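Local coordinates for ferric uptake regulation protein (PDB 2W57) that probably acts as a metal-responsive, dimeric repressor that binds DNA and controls genes for iron uptake, at residues K21-L26 and F80-Q85; P29-I34 and Y40-D45; I100-D105 and H125-Y130. All blocks are in the same frame, centred on the assembly; numbering follows the deposited sequence.

Interaction 1 of 3, residues K21-L26 and F80-Q85. With ZN (zinc ion), chain D.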
loop_
_atom_site.group_PDB
_atom_site.type_symbol
_atom_site.label_atom_id
_atom_site.label_comp_id
_atom_site.label_asym_id
_atom_site.label_seq_id
_atom_site.Cartn_x
_atom_site.Cartn_y
_atom_site.Cartn_z
ATOM N N LYS A 21 -3.538 24.184 10.605
ATOM C CA LYS A 21 -2.445 24.498 9.704
ATOM C C LYS A 21 -2.127 23.358 8.766
ATOM O O LYS A 21 -1.692 23.581 7.637
ATOM C CB LYS A 21 -1.194 24.847 10.512
ATOM C CG LYS A 21 -1.244 26.237 11.116
ATOM C CD LYS A 21 0.060 26.563 11.816
ATOM C CE LYS A 21 0.014 27.949 12.436
ATOM N NZ LYS A 21 0.240 28.996 11.427
ATOM N N ILE A 22 -2.327 22.135 9.241
ATOM C CA ILE A 22 -2.104 20.964 8.417
ATOM C C ILE A 22 -3.295 20.781 7.495
ATOM O O ILE A 22 -3.124 20.379 6.351
ATOM C CB ILE A 22 -1.842 19.699 9.271
ATOM C CG1 ILE A 22 -0.450 19.799 9.914
ATOM C CG2 ILE A 22 -1.978 18.438 8.425
ATOM C CD1 ILE A 22 -0.131 18.737 10.909
ATOM N N LEU A 23 -4.498 21.085 7.979
ATOM C CA LEU A 23 -5.686 20.978 7.135
ATOM C C LEU A 23 -5.653 22.025 6.015
ATOM O O LEU A 23 -5.871 21.701 4.848
ATOM C CB LEU A 23 -6.965 21.092 7.972
ATOM C CG LEU A 23 -8.338 20.996 7.294
ATOM C CD1 LEU A 23 -8.511 19.675 6.548
ATOM C CD2 LEU A 23 -9.436 21.169 8.339
ATOM N N GLU A 24 -5.381 23.274 6.384
ATOM C CA GLU A 24 -5.085 24.336 5.432
ATOM C C GLU A 24 -4.213 23.811 4.281
ATOM O O GLU A 24 -4.570 23.944 3.111
ATOM C CB GLU A 24 -4.348 25.444 6.169
ATOM C CG GLU A 24 -4.382 26.821 5.549
ATOM C CD GLU A 24 -4.236 27.916 6.621
ATOM O OE1 GLU A 24 -3.999 29.108 6.269
ATOM O OE2 GLU A 24 -4.366 27.578 7.829
ATOM N N VAL A 25 -3.082 23.190 4.610
ATOM C CA VAL A 25 -2.193 22.696 3.570
ATOM C C VAL A 25 -2.879 21.663 2.707
ATOM O O VAL A 25 -2.781 21.725 1.477
ATOM C CB VAL A 25 -0.859 22.136 4.120
ATOM C CG1 VAL A 25 -0.126 21.346 3.038
ATOM C CG2 VAL A 25 0.030 23.276 4.642
ATOM N N LEU A 26 -3.590 20.735 3.345
ATOM C CA LEU A 26 -4.259 19.647 2.632
ATOM C C LEU A 26 -5.257 20.138 1.588
ATOM O O LEU A 26 -5.523 19.444 0.604
ATOM C CB LEU A 26 -4.921 18.685 3.619
ATOM C CG LEU A 26 -3.941 17.712 4.283
ATOM C CD1 LEU A 26 -4.557 17.021 5.477
ATOM C CD2 LEU A 26 -3.429 16.712 3.268
ATOM N N PHE A 80 -1.535 10.956 1.459
ATOM C CA PHE A 80 -2.827 11.290 1.992
ATOM C C PHE A 80 -3.544 12.235 1.032
ATOM O O PHE A 80 -2.920 12.895 0.204
ATOM C CB PHE A 80 -2.666 11.942 3.366
ATOM C CG PHE A 80 -1.967 11.065 4.392
ATOM C CD1 PHE A 80 -2.700 10.394 5.365
ATOM C CD2 PHE A 80 -0.573 10.935 4.396
ATOM C CE1 PHE A 80 -2.069 9.604 6.323
ATOM C CE2 PHE A 80 0.072 10.140 5.342
ATOM C CZ PHE A 80 -0.679 9.467 6.310
ATOM N N GLU A 81 -4.863 12.279 1.148
ATOM C CA GLU A 81 -5.706 13.169 0.370
ATOM C C GLU A 81 -6.965 13.352 1.197
ATOM O O GLU A 81 -7.235 12.540 2.082
ATOM C CB GLU A 81 -6.042 12.573 -1.009
ATOM C CG GLU A 81 -6.605 11.145 -0.988
ATOM C CD GLU A 81 -7.143 10.691 -2.343
ATOM O OE1 GLU A 81 -7.886 11.479 -2.979
ATOM O OE2 GLU A 81 -6.842 9.549 -2.780
ATOM N N LEU A 82 -7.709 14.426 0.928
ATOM C CA LEU A 82 -8.986 14.658 1.585
ATOM C C LEU A 82 -9.981 13.678 1.008
ATOM O O LEU A 82 -9.909 13.358 -0.176
ATOM C CB LEU A 82 -9.461 16.091 1.348
ATOM C CG LEU A 82 -8.681 17.200 2.071
ATOM C CD1 LEU A 82 -8.844 18.545 1.365
ATOM C CD2 LEU A 82 -9.078 17.311 3.557
ATOM N N SER A 83 -10.895 13.188 1.844
ATOM C CA SER A 83 -11.913 12.226 1.415
ATOM C C SER A 83 -12.873 12.799 0.374
ATOM O O SER A 83 -13.085 14.008 0.317
ATOM C CB SER A 83 -12.717 11.730 2.619
ATOM O OG SER A 83 -11.875 11.096 3.558
ATOM N N THR A 84 -13.418 11.916 -0.461
ATOM C CA THR A 84 -14.562 12.205 -1.337
ATOM C C THR A 84 -15.314 10.901 -1.603
ATOM O O THR A 84 -14.723 9.828 -1.558
ATOM C CB THR A 84 -14.150 12.836 -2.707
ATOM O OG1 THR A 84 -13.049 12.108 -3.264
ATOM C CG2 THR A 84 -13.761 14.320 -2.562
ATOM N N GLN A 85 -16.614 10.997 -1.877
ATOM C CA GLN A 85 -17.410 9.858 -2.356
ATOM C C GLN A 85 -17.002 9.465 -3.787
ATOM O O GLN A 85 -17.085 8.288 -4.162
ATOM C CB GLN A 85 -18.902 10.187 -2.327
ATOM C CG GLN A 85 -19.433 10.781 -1.004
ATOM C CD GLN A 85 -20.864 11.347 -1.133
ATOM O OE1 GLN A 85 -21.626 10.967 -2.035
ATOM N NE2 GLN A 85 -21.228 12.258 -0.224
HETATM ZN ZN ZN D . -6.600 9.980 -4.789
HETATM O O HOH W 1 -6.565 16.690 -1.018
#
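L82, near the end of strand 78-82, lays its isobutyl group against the last turn of helix 17-26, where L23 and L26 receive it. The apolar part of the contact is small. L23 and L82 touch through one methyl each, CD1 of L23 3.9 Å from CD2 of L82, the side chains crossing at about a right angle. L23 can extend this far because its CG is anti to the backbone N (chi1 -180°), which carries the branch out toward the strand. L26 meets the same leucine through CB and its backbone O: its CB is 4.3 Å from CG of L82, and its O lies 3.5 Å from CD1 of L82. The two methyls of L82 thus divide the work, CD2 meeting L23 and CD1 lying by the L26 oxygen. L26 also continues onto V68, L59 and F62, joining the contact to a larger hydrophobic core.

Polar linkage is left to water. One molecule accepts from L82 N at 3.2 Å and donates a weak bond to L26 O, bridging strand and helix beside the leucines.

Metal binding turns the other way. E81 points its CB away from the helix, and its chain, extended beyond CG, brings OE2 to 2.1 Å from the zinc ion. H71 is hydrogen-bonded to the same OE2. The packing of strand against helix belongs to the winged-helix DNA-binding domain, while the zinc site, with H33 and E81 from this domain and H88 and H90 from beyond it, ties it to the following domain, as in Fur-family proteins.

Interaction 2 of 3, residues P29-I34 and Y40-D45. With ZN (zinc ion), chain D.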
loop_
_atom_site.group_PDB
_atom_site.type_symbol
_atom_site.label_atom_id
_atom_site.label_comp_id
_atom_site.label_asym_id
_atom_site.label_seq_id
_atom_site.Cartn_x
_atom_site.Cartn_y
_atom_site.Cartn_z
ATOM N N PRO A 29 -4.701 23.351 -3.841
ATOM C CA PRO A 29 -4.916 22.623 -5.100
ATOM C C PRO A 29 -3.805 21.625 -5.446
ATOM O O PRO A 29 -4.086 20.520 -5.922
ATOM C CB PRO A 29 -4.946 23.746 -6.137
ATOM C CG PRO A 29 -5.469 24.919 -5.388
ATOM C CD PRO A 29 -5.019 24.787 -3.974
ATOM N N GLU A 30 -2.558 22.018 -5.189
ATOM C CA GLU A 30 -1.370 21.237 -5.569
ATOM C C GLU A 30 -0.919 20.237 -4.509
ATOM O O GLU A 30 0.091 19.552 -4.697
ATOM C CB GLU A 30 -0.199 22.178 -5.906
ATOM C CG GLU A 30 0.397 22.919 -4.696
ATOM C CD GLU A 30 -0.397 24.176 -4.267
ATOM O OE1 GLU A 30 -1.398 24.537 -4.927
ATOM O OE2 GLU A 30 -0.007 24.808 -3.257
ATOM N N CYS A 31 -1.645 20.176 -3.393
ATOM C CA CYS A 31 -1.355 19.224 -2.316
ATOM C C CYS A 31 -2.463 18.181 -2.221
ATOM O O CYS A 31 -2.706 17.604 -1.149
ATOM C CB CYS A 31 -1.191 19.938 -0.971
ATOM S SG CYS A 31 0.219 21.069 -0.883
ATOM N N GLN A 32 -3.121 17.926 -3.346
ATOM C CA GLN A 32 -4.232 16.987 -3.376
ATOM C C GLN A 32 -3.878 15.541 -3.001
ATOM O O GLN A 32 -4.748 14.809 -2.513
ATOM C CB GLN A 32 -4.899 17.016 -4.732
ATOM C CG GLN A 32 -6.234 16.329 -4.715
ATOM C CD GLN A 32 -6.935 16.425 -6.035
ATOM O OE1 GLN A 32 -7.354 17.508 -6.458
ATOM N NE2 GLN A 32 -7.068 15.287 -6.705
ATOM N N HIS A 33 -2.625 15.138 -3.256
ATOM C CA HIS A 33 -2.075 13.842 -2.851
ATOM C C HIS A 33 -0.715 14.110 -2.230
ATOM O O HIS A 33 0.150 14.675 -2.882
ATOM C CB HIS A 33 -1.869 12.929 -4.059
ATOM C CG HIS A 33 -3.134 12.372 -4.636
ATOM N ND1 HIS A 33 -3.890 13.052 -5.566
ATOM C CD2 HIS A 33 -3.760 11.189 -4.435
ATOM C CE1 HIS A 33 -4.937 12.319 -5.897
ATOM N NE2 HIS A 33 -4.883 11.185 -5.225
ATOM N N ILE A 34 -0.493 13.712 -0.985
ATOM C CA ILE A 34 0.703 14.191 -0.295
ATOM C C ILE A 34 1.157 13.248 0.816
ATOM O O ILE A 34 0.339 12.710 1.551
ATOM C CB ILE A 34 0.491 15.648 0.241
ATOM C CG1 ILE A 34 1.827 16.327 0.563
ATOM C CG2 ILE A 34 -0.483 15.687 1.433
ATOM C CD1 ILE A 34 1.722 17.841 0.678
ATOM N N TYR A 40 5.161 18.035 5.740
ATOM C CA TYR A 40 6.107 18.623 6.683
ATOM C C TYR A 40 6.977 19.671 5.993
ATOM O O TYR A 40 7.083 20.796 6.491
ATOM C CB TYR A 40 6.963 17.523 7.321
ATOM C CG TYR A 40 8.221 17.998 7.997
ATOM C CD1 TYR A 40 8.159 18.708 9.194
ATOM C CD2 TYR A 40 9.471 17.740 7.442
ATOM C CE1 TYR A 40 9.297 19.161 9.823
ATOM C CE2 TYR A 40 10.637 18.197 8.067
ATOM C CZ TYR A 40 10.532 18.903 9.266
ATOM O OH TYR A 40 11.661 19.345 9.917
ATOM N N LYS A 41 7.583 19.311 4.854
ATOM C CA LYS A 41 8.432 20.243 4.086
ATOM C C LYS A 41 7.724 21.527 3.636
ATOM O O LYS A 41 8.336 22.592 3.630
ATOM C CB LYS A 41 9.087 19.553 2.887
ATOM C CG LYS A 41 10.500 19.002 3.179
ATOM C CD LYS A 41 11.048 18.171 2.011
ATOM C CE LYS A 41 10.596 16.730 2.111
ATOM N NZ LYS A 41 10.264 16.144 0.768
ATOM N N LYS A 42 6.453 21.412 3.255
ATOM C CA LYS A 42 5.625 22.547 2.867
ATOM C C LYS A 42 5.498 23.496 4.056
ATOM O O LYS A 42 5.753 24.690 3.944
ATOM C CB LYS A 42 4.233 22.059 2.473
ATOM C CG LYS A 42 3.728 22.607 1.161
ATOM C CD LYS A 42 4.115 21.657 0.009
ATOM C CE LYS A 42 3.625 22.166 -1.361
ATOM N NZ LYS A 42 3.514 21.024 -2.317
ATOM N N LEU A 43 5.144 22.929 5.204
ATOM C CA LEU A 43 5.030 23.655 6.454
ATOM C C LEU A 43 6.317 24.386 6.826
ATOM O O LEU A 43 6.246 25.516 7.332
ATOM C CB LEU A 43 4.591 22.705 7.577
ATOM C CG LEU A 43 3.111 22.305 7.543
ATOM C CD1 LEU A 43 2.835 21.216 8.565
ATOM C CD2 LEU A 43 2.169 23.506 7.778
ATOM N N ILE A 44 7.478 23.765 6.567
ATOM C CA ILE A 44 8.767 24.425 6.816
ATOM C C ILE A 44 8.898 25.680 5.947
ATOM O O ILE A 44 9.245 26.756 6.456
ATOM C CB ILE A 44 10.014 23.493 6.619
ATOM C CG1 ILE A 44 10.035 22.335 7.641
ATOM C CG2 ILE A 44 11.316 24.296 6.692
ATOM C CD1 ILE A 44 10.154 22.769 9.163
ATOM N N ASP A 45 8.601 25.527 4.655
ATOM C CA ASP A 45 8.617 26.611 3.678
ATOM C C ASP A 45 7.605 27.677 4.022
ATOM O O ASP A 45 7.768 28.824 3.638
ATOM C CB ASP A 45 8.283 26.088 2.285
ATOM C CG ASP A 45 9.425 25.326 1.651
ATOM O OD1 ASP A 45 10.601 25.560 2.013
ATOM O OD2 ASP A 45 9.140 24.495 0.764
HETATM ZN ZN ZN D . -6.600 9.980 -4.789
#
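K42 reaches from helix 36-45 toward the loop that joins helix 17-26 to strand 34-35, and C31 on that loop turns its sulfur to meet it. Both elements belong to the winged-helix fold of this family, in which a short edge strand leads directly into the next helix, so the two segments are close in sequence yet face each other through space.

The lysine comes alongside the sulfur with the end of its chain. Its CB points toward the loop; the chain bends at chi2 (91°) and is then extended, which brings CE and NZ beside the sulfur. The closest of its atoms to C31 SG are CE and NZ of K42, each at 3.6 Å, and CD is a little farther off. C31 presents SG to them because the sulfur sits beside the backbone N, anti to the carbonyl carbon (chi1 -64°). V25 of helix 17-26 also packs against C31, to one side of the lysine.

E30, on the exposed side, approaches the same amino group with its CG, 4.4 Å from K42 NZ. Its carboxylate is not in contact with the lysine, E30 OE2 being 5.3 Å from K42 NZ, but the opposite charges may still attract one another weakly.

Two residues beyond C31, H33 takes no part in the lysine contact and serves the metal. Its ring meets that of H90 with the planes at about 85°, nearly perpendicular, and both histidines bind the same zinc ion together with E81 and H88. The imidazole uses its outer nitrogen, with H33 NE2 2.1 Å from the zinc ion.

Interaction 3 of 3, residues I100-D105 and H125-Y130. With ZN (zinc ion), chain C.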
loop_
_atom_site.group_PDB
_atom_site.type_symbol
_atom_site.label_atom_id
_atom_site.label_comp_id
_atom_site.label_asym_id
_atom_site.label_seq_id
_atom_site.Cartn_x
_atom_site.Cartn_y
_atom_site.Cartn_z
ATOM N N ILE A 100 -1.703 11.051 -11.036
ATOM C CA ILE A 100 -2.891 11.234 -11.860
ATOM C C ILE A 100 -4.044 10.341 -11.369
ATOM O O ILE A 100 -3.859 9.145 -11.119
ATOM C CB ILE A 100 -2.603 11.007 -13.366
ATOM C CG1 ILE A 100 -1.637 12.062 -13.910
ATOM C CG2 ILE A 100 -3.896 11.053 -14.179
ATOM C CD1 ILE A 100 -0.190 11.613 -13.988
ATOM N N GLU A 101 -5.221 10.941 -11.218
ATOM C CA GLU A 101 -6.433 10.210 -10.878
ATOM C C GLU A 101 -7.105 9.771 -12.163
ATOM O O GLU A 101 -7.120 10.523 -13.135
ATOM C CB GLU A 101 -7.412 11.102 -10.118
ATOM C CG GLU A 101 -6.822 11.847 -8.947
ATOM C CD GLU A 101 -7.867 12.634 -8.197
ATOM O OE1 GLU A 101 -8.921 12.928 -8.790
ATOM O OE2 GLU A 101 -7.640 12.968 -7.016
ATOM N N PHE A 102 -7.661 8.565 -12.172
ATOM C CA PHE A 102 -8.476 8.109 -13.294
ATOM C C PHE A 102 -9.586 7.193 -12.805
ATOM O O PHE A 102 -9.525 6.668 -11.693
ATOM C CB PHE A 102 -7.620 7.417 -14.369
ATOM C CG PHE A 102 -7.064 6.077 -13.945
ATOM C CD1 PHE A 102 -5.864 5.993 -13.238
ATOM C CD2 PHE A 102 -7.736 4.899 -14.263
ATOM C CE1 PHE A 102 -5.346 4.758 -12.847
ATOM C CE2 PHE A 102 -7.225 3.661 -13.876
ATOM C CZ PHE A 102 -6.024 3.595 -13.163
ATOM N N SER A 103 -10.601 7.020 -13.643
ATOM C CA SER A 103 -11.690 6.096 -13.365
ATOM C C SER A 103 -12.213 5.502 -14.672
ATOM O O SER A 103 -13.104 6.055 -15.303
ATOM C CB SER A 103 -12.809 6.798 -12.586
ATOM O OG SER A 103 -13.805 5.868 -12.187
ATOM N N ASP A 104 -11.642 4.370 -15.063
ATOM C CA ASP A 104 -11.968 3.711 -16.309
ATOM C C ASP A 104 -13.169 2.788 -16.131
ATOM O O ASP A 104 -13.189 1.966 -15.214
ATOM C CB ASP A 104 -10.761 2.908 -16.774
ATOM C CG ASP A 104 -10.905 2.403 -18.193
ATOM O OD1 ASP A 104 -10.935 3.244 -19.128
ATOM O OD2 ASP A 104 -10.974 1.164 -18.374
ATOM N N ASP A 105 -14.161 2.921 -17.016
ATOM C CA ASP A 105 -15.385 2.100 -16.991
ATOM C C ASP A 105 -15.129 0.623 -17.278
ATOM O O ASP A 105 -15.751 -0.255 -16.670
ATOM C CB ASP A 105 -16.390 2.619 -18.021
ATOM C CG ASP A 105 -16.693 4.084 -17.843
ATOM O OD1 ASP A 105 -17.103 4.468 -16.724
ATOM O OD2 ASP A 105 -16.518 4.849 -18.820
ATOM N N HIS A 125 -11.901 -2.230 -3.877
ATOM C CA HIS A 125 -10.658 -2.534 -4.580
ATOM C C HIS A 125 -9.653 -1.390 -4.432
ATOM O O HIS A 125 -9.992 -0.316 -3.947
ATOM C CB HIS A 125 -10.933 -2.839 -6.056
ATOM C CG HIS A 125 -11.333 -1.645 -6.870
ATOM N ND1 HIS A 125 -12.632 -1.184 -6.928
ATOM C CD2 HIS A 125 -10.611 -0.832 -7.676
ATOM C CE1 HIS A 125 -12.692 -0.135 -7.728
ATOM N NE2 HIS A 125 -11.480 0.098 -8.197
ATOM N N SER A 126 -8.407 -1.624 -4.819
ATOM C CA SER A 126 -7.461 -0.521 -4.970
ATOM C C SER A 126 -6.539 -0.813 -6.133
ATOM O O SER A 126 -6.087 -1.946 -6.295
ATOM C CB SER A 126 -6.668 -0.262 -3.674
ATOM O OG SER A 126 -5.918 -1.397 -3.278
ATOM N N LEU A 127 -6.284 0.205 -6.950
ATOM C CA LEU A 127 -5.461 0.043 -8.155
ATOM C C LEU A 127 -4.443 1.166 -8.276
ATOM O O LEU A 127 -4.811 2.340 -8.252
ATOM C CB LEU A 127 -6.343 -0.052 -9.412
ATOM C CG LEU A 127 -5.753 0.084 -10.816
ATOM C CD1 LEU A 127 -4.816 -1.056 -11.147
ATOM C CD2 LEU A 127 -6.865 0.169 -11.850
ATOM N N TYR A 128 -3.168 0.781 -8.393
ATOM C CA TYR A 128 -2.053 1.719 -8.491
ATOM C C TYR A 128 -1.190 1.372 -9.689
ATOM O O TYR A 128 -0.658 0.269 -9.779
ATOM C CB TYR A 128 -1.195 1.700 -7.216
ATOM C CG TYR A 128 -1.950 2.101 -5.980
ATOM C CD1 TYR A 128 -2.223 3.437 -5.713
ATOM C CD2 TYR A 128 -2.424 1.143 -5.093
ATOM C CE1 TYR A 128 -2.953 3.807 -4.583
ATOM C CE2 TYR A 128 -3.151 1.501 -3.963
ATOM C CZ TYR A 128 -3.412 2.829 -3.714
ATOM O OH TYR A 128 -4.129 3.188 -2.590
ATOM N N LEU A 129 -1.063 2.312 -10.615
ATOM C CA LEU A 129 -0.190 2.126 -11.759
ATOM C C LEU A 129 1.050 2.972 -11.535
ATOM O O LEU A 129 0.941 4.155 -11.209
ATOM C CB LEU A 129 -0.908 2.537 -13.051
ATOM C CG LEU A 129 -2.287 1.921 -13.300
ATOM C CD1 LEU A 129 -2.916 2.443 -14.591
ATOM C CD2 LEU A 129 -2.226 0.398 -13.315
ATOM N N TYR A 130 2.227 2.382 -11.680
ATOM C CA TYR A 130 3.458 3.151 -11.504
ATOM C C TYR A 130 4.249 3.210 -12.811
ATOM O O TYR A 130 4.348 2.211 -13.516
ATOM C CB TYR A 130 4.317 2.566 -10.381
ATOM C CG TYR A 130 3.602 2.349 -9.057
ATOM C CD1 TYR A 130 3.590 3.346 -8.083
ATOM C CD2 TYR A 130 2.969 1.137 -8.762
ATOM C CE1 TYR A 130 2.963 3.157 -6.860
ATOM C CE2 TYR A 130 2.335 0.939 -7.540
ATOM C CZ TYR A 130 2.340 1.959 -6.592
ATOM O OH TYR A 130 1.717 1.796 -5.375
HETATM ZN ZN ZN C . -11.270 1.839 -9.533
#
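F102 and the leucine pair L127 and L129 meet across a sheet in which strand 89-93 lies between their own strands, so the phenyl ring must span a whole strand to make the contact. The backbones are correspondingly far apart, the CA atoms of F102 and L127 being 10.0 Å from each other.

From CB, which points toward strand 121-132, the F102 chain turns to place CG between the backbone N and the carbonyl carbon (chi1 70°), and the ring then projects over the middle strand, touching D89 on the way. CG, CD1 and CD2 form the base of the ring; the contact begins one atom farther out. CE1 of F102 meets CD1 of L129 at 3.8 Å. On the other side of the ring, F102 CE2 approaches CD2 of L127 at 4.1 Å. CZ, the tip, touches both leucines: it is 3.6 Å from CD1 of L129 and 3.8 Å from CD2 of L127. The L127 methyl lies at the ring edge, near its plane, whereas the L129 methyl comes in obliquely. Both leucine side chains cross the phenylalanine at about a right angle.

H125 continues the same strand to a metal site, its NE2 2.2 Å from a zinc ion that H87, D89 and E108 also bind. Just past strand 99-102, D104 caps helix 105-117 through I107 N and forms a salt bridge with R110 of the second subunit. L127 also touches I107, which brings helix 105-117 against this leucine. Strand 121-132 pairs antiparallel with a strand of the second subunit and carries the sheet across the interface, as befits the dimerisation domain of the Fur family.

Interactions 1 and 2 share one domain and one zinc ion: E81 and H33 bind it from separate segments, and F80 N probably donates to I34 O where the two contacts touch. Interaction 2 is nested in the chain loop that interaction 1 closes. Interaction 1 is buried and aliphatic, whereas interaction 2 is only partly buried and sets a lysine against sulfur. Interaction 3, about 20 Å from interaction 1 between centres, is again buried, but it joins two strands by an aromatic ring and extends to the second subunit and a second zinc ion. E101 touches H33, bringing 100-105 beside 29-34.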